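Local coordinates for SH2 domain-containing protein 3C (Homo sapiens, PDB 3T6G) that acts as an adapter in cell adhesion and migration signalling, its C-terminal Ras-GEF-like domain held in a closed conformation that is required for binding BCAR1, at residues S15-P18 with A19-Q22; L180-K183 with K184-F188; S293-Q296 with A297-Y300. The protein carries 2 engineered substitutions. One frame throughout, in Å; residues are numbered along the deposited sequence.

Interaction 1. Residues S15-P18 with A19-Q22; sequences SFNP and ATFQ
Asn17 O takes two hydrogen bonds from Thr20, and the turn closes round it. Thr20 OG1 donates to Asn17 O at 3.0 Å, lying in its carbonyl plane on a lone pair. The amide Thr20 N donates to the same Asn17 O over 2.9 Å, nearly straight at 162° but from above that plane, and Phe21 N adds a weak, bent third bond. Thr20 OG1 sits between its own backbone N and carbonyl carbon (chi1 62°), which brings hydroxyl and amide to bear on one acceptor. One residue on, Phe21 N donates to Pro18 O at 3.0 Å. These consecutive i to i+3 bonds make a short 3-10 turn at Pro18-Thr20, in the loop that precedes helix 35-46. Pro18 forms its packed side: buried, it rests on Met283 of helix 279-287 and on Ala292, and the Phe21 ring swings off the turn onto Glu280 and Phe281 of that helix. Weak bonds from Arg284 to Pro18 O and Ala19 O tie the backbone to the same neighbour. The outer side is looser. There the exposed Asn17 and Thr20 side chains cross at about a right angle, with Asn17 ND2 3.6 Å from Thr20 CG2, and Ala19 CB stands 3.8 Å from Asn17 OD1.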
loop_
_atom_site.group_PDB
_atom_site.type_symbol
_atom_site.label_atom_id
_atom_site.label_comp_id
_atom_site.label_asym_id
_atom_site.label_seq_id
_atom_site.Cartn_x
_atom_site.Cartn_y
_atom_site.Cartn_z
ATOM N N SER A 15 -14.659 -4.368 0.590
ATOM C CA SER A 15 -15.492 -3.478 1.369
ATOM C C SER A 15 -16.064 -2.299 0.528
ATOM O O SER A 15 -16.854 -1.486 1.028
ATOM C CB SER A 15 -14.716 -2.978 2.576
ATOM O OG SER A 15 -14.668 -1.564 2.554
ATOM N N PHE A 16 -15.674 -2.216 -0.747
ATOM C CA PHE A 16 -16.270 -1.251 -1.672
ATOM C C PHE A 16 -17.377 -1.942 -2.444
ATOM O O PHE A 16 -17.161 -3.023 -2.979
ATOM C CB PHE A 16 -15.236 -0.743 -2.688
ATOM C CG PHE A 16 -14.066 -0.027 -2.076
ATOM C CD1 PHE A 16 -14.249 0.886 -1.048
ATOM C CD2 PHE A 16 -12.775 -0.273 -2.532
ATOM C CE1 PHE A 16 -13.157 1.553 -0.484
ATOM C CE2 PHE A 16 -11.673 0.390 -1.969
ATOM C CZ PHE A 16 -11.865 1.296 -0.939
ATOM N N ASN A 17 -18.554 -1.329 -2.532
ATOM C CA ASN A 17 -19.604 -1.899 -3.370
ATOM C C ASN A 17 -20.284 -0.868 -4.248
ATOM O O ASN A 17 -21.409 -0.434 -3.965
ATOM C CB ASN A 17 -20.640 -2.667 -2.547
ATOM C CG ASN A 17 -21.528 -3.539 -3.417
ATOM O OD1 ASN A 17 -21.445 -3.486 -4.648
ATOM N ND2 ASN A 17 -22.388 -4.338 -2.788
ATOM N N PRO A 18 -19.591 -0.473 -5.323
ATOM C CA PRO A 18 -20.032 0.522 -6.301
ATOM C C PRO A 18 -21.480 0.325 -6.688
ATOM O O PRO A 18 -22.264 1.267 -6.652
ATOM C CB PRO A 18 -19.128 0.244 -7.511
ATOM C CG PRO A 18 -18.316 -0.998 -7.162
ATOM C CD PRO A 18 -18.273 -1.022 -5.674
ATOM N N ALA A 19 -21.829 -0.901 -7.051
ATOM C CA ALA A 19 -23.175 -1.218 -7.518
ATOM C C ALA A 19 -24.318 -0.802 -6.574
ATOM O O ALA A 19 -25.464 -0.697 -7.013
ATOM C CB ALA A 19 -23.275 -2.707 -7.853
ATOM N N THR A 20 -24.019 -0.568 -5.294
ATOM C CA THR A 20 -25.059 -0.180 -4.329
ATOM C C THR A 20 -24.958 1.271 -3.849
ATOM O O THR A 20 -25.814 1.750 -3.092
ATOM C CB THR A 20 -25.113 -1.134 -3.105
ATOM O OG1 THR A 20 -23.867 -1.097 -2.388
ATOM C CG2 THR A 20 -25.405 -2.547 -3.560
ATOM N N PHE A 21 -23.914 1.961 -4.303
ATOM C CA PHE A 21 -23.697 3.364 -3.975
ATOM C C PHE A 21 -24.812 4.229 -4.570
ATOM O O PHE A 21 -25.191 4.063 -5.730
ATOM C CB PHE A 21 -22.313 3.802 -4.473
ATOM C CG PHE A 21 -22.019 5.270 -4.267
ATOM C CD1 PHE A 21 -21.400 5.710 -3.113
ATOM C CD2 PHE A 21 -22.354 6.202 -5.233
ATOM C CE1 PHE A 21 -21.130 7.055 -2.918
ATOM C CE2 PHE A 21 -22.083 7.551 -5.045
ATOM C CZ PHE A 21 -21.467 7.974 -3.884
ATOM N N GLN A 22 -25.355 5.129 -3.753
ATOM C CA GLN A 22 -26.435 6.014 -4.165
ATOM C C GLN A 22 -26.083 7.406 -3.669
ATOM O O GLN A 22 -25.424 7.529 -2.635
ATOM C CB GLN A 22 -27.757 5.571 -3.534
ATOM C CG GLN A 22 -28.251 4.165 -3.914
ATOM C CD GLN A 22 -29.463 3.715 -3.080
ATOM O OE1 GLN A 22 -29.336 3.438 -1.880
ATOM N NE2 GLN A 22 -30.634 3.640 -3.715
#

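Interaction 2. Residues L180-K183 with K184-F188; sequences LYEK and KLKPF
Leu180 O is gripped by two backbone amides one residue apart. Lys184 N reaches Leu180 O at 2.8 Å along a bent bond (134°) from above the carbonyl plane, whereas Leu185 N makes a straighter bond to it at 3.0 Å and 163°, tilted only slightly from that plane. The next carbonyl keeps the wider spacing, for Lys186 N donates to Tyr181 O over 3.0 Å with the donor nearly on the line of the C=O bond. Pro187 has no N-H to continue the series, and its CG lies 3.5 Å from Glu182 O where the next bond would have formed, so the helix kinks here. Lys186 is the side chain that joins most of the contact. Its chain, extended beyond CG, crosses the Tyr181 side chain at a slant: Lys186 CE comes 3.6 Å from Tyr181 OH, and NZ stands obliquely to the ring. Glu182 lies alongside Lys186, pointing the same way, and its chain, bent at chi2 (-60°), turns Glu182 OE2 to within 3.5 Å of Lys186 NZ, a long salt bridge and a weak hydrogen bond at the exposed side. A long, weak ion pair to Asp156 gives this ammonium a second partner. On another side of the helix Leu180 CG meets Leu185 CG at 4.3 Å, while Leu180 CD1 crosses the aliphatic start of Lys184. The buried Tyr181 and Leu185 pack this part of helix 175-193 against Met152 of helix 145-155, and Leu180 rests on Ala136 of helix 121-140. Bonds from the amide of residue i+5 to the carbonyl of residue i mark a pi-type turn, here followed by a proline kink, in the all-helical Ras-GEF fold.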
loop_
_atom_site.group_PDB
_atom_site.type_symbol
_atom_site.label_atom_id
_atom_site.label_comp_id
_atom_site.label_asym_id
_atom_site.label_seq_id
_atom_site.Cartn_x
_atom_site.Cartn_y
_atom_site.Cartn_z
ATOM N N LEU A 180 9.660 22.344 -7.813
ATOM C CA LEU A 180 9.242 21.627 -6.630
ATOM C C LEU A 180 9.026 20.146 -6.985
ATOM O O LEU A 180 9.558 19.245 -6.320
ATOM C CB LEU A 180 7.971 22.258 -6.078
ATOM C CG LEU A 180 7.510 21.680 -4.742
ATOM C CD1 LEU A 180 8.433 22.183 -3.655
ATOM C CD2 LEU A 180 6.047 22.042 -4.438
ATOM N N TYR A 181 8.275 19.919 -8.060
ATOM C CA TYR A 181 7.975 18.581 -8.553
ATOM C C TYR A 181 9.233 17.793 -8.928
ATOM O O TYR A 181 9.443 16.681 -8.432
ATOM C CB TYR A 181 7.048 18.673 -9.760
ATOM C CG TYR A 181 6.644 17.339 -10.319
ATOM C CD1 TYR A 181 5.821 16.497 -9.607
ATOM C CD2 TYR A 181 7.079 16.921 -11.567
ATOM C CE1 TYR A 181 5.446 15.257 -10.120
ATOM C CE2 TYR A 181 6.707 15.679 -12.090
ATOM C CZ TYR A 181 5.891 14.856 -11.360
ATOM O OH TYR A 181 5.506 13.632 -11.860
ATOM N N GLU A 182 10.066 18.379 -9.798
ATOM C CA GLU A 182 11.224 17.684 -10.361
ATOM C C GLU A 182 12.317 17.475 -9.343
ATOM O O GLU A 182 13.021 16.457 -9.362
ATOM C CB GLU A 182 11.817 18.462 -11.539
ATOM C CG GLU A 182 11.044 18.303 -12.824
ATOM C CD GLU A 182 10.977 16.861 -13.286
ATOM O OE1 GLU A 182 12.010 16.160 -13.170
ATOM O OE2 GLU A 182 9.895 16.438 -13.764
ATOM N N LYS A 183 12.467 18.457 -8.463
ATOM C CA LYS A 183 13.639 18.534 -7.608
ATOM C C LYS A 183 13.368 18.200 -6.142
ATOM O O LYS A 183 14.302 17.992 -5.376
ATOM C CB LYS A 183 14.281 19.923 -7.734
ATOM C CG LYS A 183 14.979 20.173 -9.079
ATOM C CD LYS A 183 16.251 19.337 -9.225
ATOM C CE LYS A 183 16.994 19.648 -10.516
ATOM N NZ LYS A 183 18.240 18.829 -10.661
ATOM N N LYS A 184 12.101 18.154 -5.744
ATOM C CA LYS A 184 11.778 17.869 -4.346
ATOM C C LYS A 184 10.898 16.645 -4.198
ATOM O O LYS A 184 11.281 15.673 -3.554
ATOM C CB LYS A 184 11.104 19.073 -3.686
ATOM C CG LYS A 184 11.968 20.335 -3.665
ATOM C CD LYS A 184 13.186 20.183 -2.768
ATOM C CE LYS A 184 14.123 21.371 -2.910
ATOM N NZ LYS A 184 15.494 21.058 -2.399
ATOM N N LEU A 185 9.724 16.700 -4.813
ATOM C CA LEU A 185 8.717 15.681 -4.627
ATOM C C LEU A 185 9.085 14.360 -5.249
ATOM O O LEU A 185 8.965 13.311 -4.606
ATOM C CB LEU A 185 7.383 16.146 -5.208
ATOM C CG LEU A 185 6.886 17.428 -4.570
ATOM C CD1 LEU A 185 5.503 17.799 -5.107
ATOM C CD2 LEU A 185 6.891 17.245 -3.057
ATOM N N LYS A 186 9.485 14.413 -6.514
ATOM C CA LYS A 186 9.760 13.205 -7.289
ATOM C C LYS A 186 10.823 12.310 -6.649
ATOM O O LYS A 186 10.633 11.087 -6.527
ATOM C CB LYS A 186 10.165 13.558 -8.717
ATOM C CG LYS A 186 9.407 12.761 -9.751
ATOM C CD LYS A 186 9.647 13.290 -11.134
ATOM C CE LYS A 186 8.933 12.443 -12.161
ATOM N NZ LYS A 186 9.038 13.077 -13.507
ATOM N N PRO A 187 11.940 12.921 -6.237
ATOM C CA PRO A 187 13.076 12.212 -5.635
ATOM C C PRO A 187 12.813 11.810 -4.186
ATOM O O PRO A 187 13.474 10.913 -3.659
ATOM C CB PRO A 187 14.225 13.231 -5.716
ATOM C CG PRO A 187 13.752 14.291 -6.715
ATOM C CD PRO A 187 12.257 14.322 -6.557
ATOM N N PHE A 188 11.867 12.475 -3.539
ATOM C CA PHE A 188 11.441 12.076 -2.202
ATOM C C PHE A 188 10.742 10.736 -2.319
ATOM O O PHE A 188 11.046 9.783 -1.610
ATOM C CB PHE A 188 10.471 13.105 -1.644
ATOM C CG PHE A 188 9.963 12.787 -0.262
ATOM C CD1 PHE A 188 10.777 12.949 0.846
ATOM C CD2 PHE A 188 8.656 12.367 -0.069
ATOM C CE1 PHE A 188 10.300 12.677 2.118
ATOM C CE2 PHE A 188 8.167 12.102 1.206
ATOM C CZ PHE A 188 8.990 12.256 2.296
#

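Interaction 3. Residues S293-Q296 with A297-Y300; sequences SSSQ and ARRY
Ser295 caps helix 296-314: as its N-cap residue it accepts, through Ser295 OG, a weak bond of 3.4 Å from Arg298 N, and the same oxygen lies close against Arg298 CB. Regular helical bonds follow, Arg299 N to Ser295 O at 3.0 Å and Tyr300 N to Gln296 O at 2.8 Å. A side-chain hydrogen bond then ties the helix back to the loop before it. The Arg299 chain, bent at chi3 (-65°), doubles back so that Arg299 NE donates to Ser294 O over 3.1 Å; the carbonyl oxygen meets the guanidinium at its edge, almost in plane, although NE stands above the plane of that carbonyl. Gln296 CA lies over one face of the Arg299 guanidinium, 3.4 Å from Arg299 NH1, and Ser294 CB touches Arg299 CG. The apolar contact is a CH-pi interaction. Gln296 CG lies over one face of the Tyr300 ring, 3.6 Å from its centroid, and the Gln296 amide continues beyond it almost parallel to the ring, 7° between the planes. The polar ends reach helix 93-115: Glu101 OE1 takes a salt bridge from Arg299 NH1 and a hydrogen bond from Gln296 NE2, while Tyr300 OH bonds to Thr105 OG1. Trp287 adds a cation-pi contact to Arg299. The buried guanidinium charge is thus probably balanced by Glu101; Gln296, Arg299 and Tyr300 are held by helix 93-115, and Arg299 also by Trp287 of helix 279-287.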
loop_
_atom_site.group_PDB
_atom_site.type_symbol
_atom_site.label_atom_id
_atom_site.label_comp_id
_atom_site.label_asym_id
_atom_site.label_seq_id
_atom_site.Cartn_x
_atom_site.Cartn_y
_atom_site.Cartn_z
ATOM N N SER A 293 -18.472 -2.875 -11.826
ATOM C CA SER A 293 -18.391 -4.198 -11.212
ATOM C C SER A 293 -17.454 -5.154 -11.951
ATOM O O SER A 293 -17.045 -6.173 -11.404
ATOM C CB SER A 293 -19.782 -4.807 -11.039
ATOM O OG SER A 293 -20.466 -4.168 -9.974
ATOM N N SER A 294 -17.106 -4.823 -13.189
ATOM C CA SER A 294 -16.127 -5.615 -13.921
ATOM C C SER A 294 -14.868 -5.778 -13.092
ATOM O O SER A 294 -14.697 -5.119 -12.065
ATOM C CB SER A 294 -15.789 -4.976 -15.268
ATOM O OG SER A 294 -16.913 -5.009 -16.125
ATOM N N SER A 295 -13.993 -6.667 -13.539
ATOM C CA SER A 295 -12.756 -6.934 -12.827
ATOM C C SER A 295 -11.926 -5.674 -12.835
ATOM O O SER A 295 -12.143 -4.790 -13.651
ATOM C CB SER A 295 -11.983 -8.062 -13.506
ATOM O OG SER A 295 -11.822 -7.793 -14.889
ATOM N N GLN A 296 -10.978 -5.593 -11.917
ATOM C CA GLN A 296 -10.062 -4.474 -11.873
ATOM C C GLN A 296 -9.118 -4.470 -13.072
ATOM O O GLN A 296 -8.836 -3.411 -13.641
ATOM C CB GLN A 296 -9.243 -4.518 -10.595
ATOM C CG GLN A 296 -8.231 -3.417 -10.527
ATOM C CD GLN A 296 -7.329 -3.563 -9.334
ATOM O OE1 GLN A 296 -6.202 -4.073 -9.447
ATOM N NE2 GLN A 296 -7.813 -3.117 -8.174
ATOM N N ALA A 297 -8.618 -5.647 -13.449
ATOM C CA ALA A 297 -7.715 -5.748 -14.598
ATOM C C ALA A 297 -8.368 -5.161 -15.839
ATOM O O ALA A 297 -7.770 -4.356 -16.538
ATOM C CB ALA A 297 -7.292 -7.199 -14.861
ATOM N N ARG A 298 -9.597 -5.577 -16.102
ATOM C CA ARG A 298 -10.350 -5.113 -17.262
ATOM C C ARG A 298 -10.686 -3.624 -17.145
ATOM O O ARG A 298 -10.504 -2.868 -18.098
ATOM C CB ARG A 298 -11.628 -5.944 -17.410
ATOM C CG ARG A 298 -12.228 -5.990 -18.806
ATOM C CD ARG A 298 -12.969 -7.312 -19.010
ATOM N NE ARG A 298 -13.908 -7.283 -20.131
ATOM C CZ ARG A 298 -14.668 -8.315 -20.489
ATOM N NH1 ARG A 298 -14.593 -9.460 -19.819
ATOM N NH2 ARG A 298 -15.499 -8.206 -21.518
ATOM N N ARG A 299 -11.171 -3.196 -15.982
ATOM C CA ARG A 299 -11.487 -1.786 -15.786
ATOM C C ARG A 299 -10.244 -0.942 -16.062
ATOM O O ARG A 299 -10.324 0.109 -16.704
ATOM C CB ARG A 299 -12.043 -1.518 -14.373
ATOM C CG ARG A 299 -13.500 -1.965 -14.181
ATOM C CD ARG A 299 -14.082 -1.612 -12.814
ATOM N NE ARG A 299 -13.430 -2.293 -11.692
ATOM C CZ ARG A 299 -12.515 -1.722 -10.911
ATOM N NH1 ARG A 299 -11.967 -2.389 -9.910
ATOM N NH2 ARG A 299 -12.141 -0.468 -11.130
ATOM N N TYR A 300 -9.095 -1.422 -15.592
ATOM C CA TYR A 300 -7.855 -0.665 -15.695
ATOM C C TYR A 300 -7.281 -0.722 -17.101
ATOM O O TYR A 300 -6.807 0.291 -17.616
ATOM C CB TYR A 300 -6.825 -1.129 -14.658
ATOM C CG TYR A 300 -7.103 -0.655 -13.242
ATOM C CD1 TYR A 300 -8.247 0.084 -12.932
ATOM C CD2 TYR A 300 -6.215 -0.931 -12.214
ATOM C CE1 TYR A 300 -8.490 0.528 -11.626
ATOM C CE2 TYR A 300 -6.445 -0.496 -10.911
ATOM C CZ TYR A 300 -7.580 0.237 -10.618
ATOM O OH TYR A 300 -7.801 0.658 -9.315
#

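In the fold
Interactions 1 and 3 lie at the surface on the same side of the domain, with centres about 15 Å apart, and meet where Ala19 CB packs on Ser293 OG at 3.8 Å. Both also lean on helix 279-287, interaction 1 through Pro18 and Phe21, interaction 3 through the Trp287 contact. Interaction 2, partly buried, is across the centre of the chain, its nearest atoms about 23 Å from interaction 1 and about 19 Å from interaction 3; it packs on helices 121-140 and 145-155 instead. The chemistry follows the setting: a loop turn closed by amide and hydroxyl donors on two carbonyls, a mid-helix irregularity with apolar packing, and a capped helix start carrying a salt-bridged arginine.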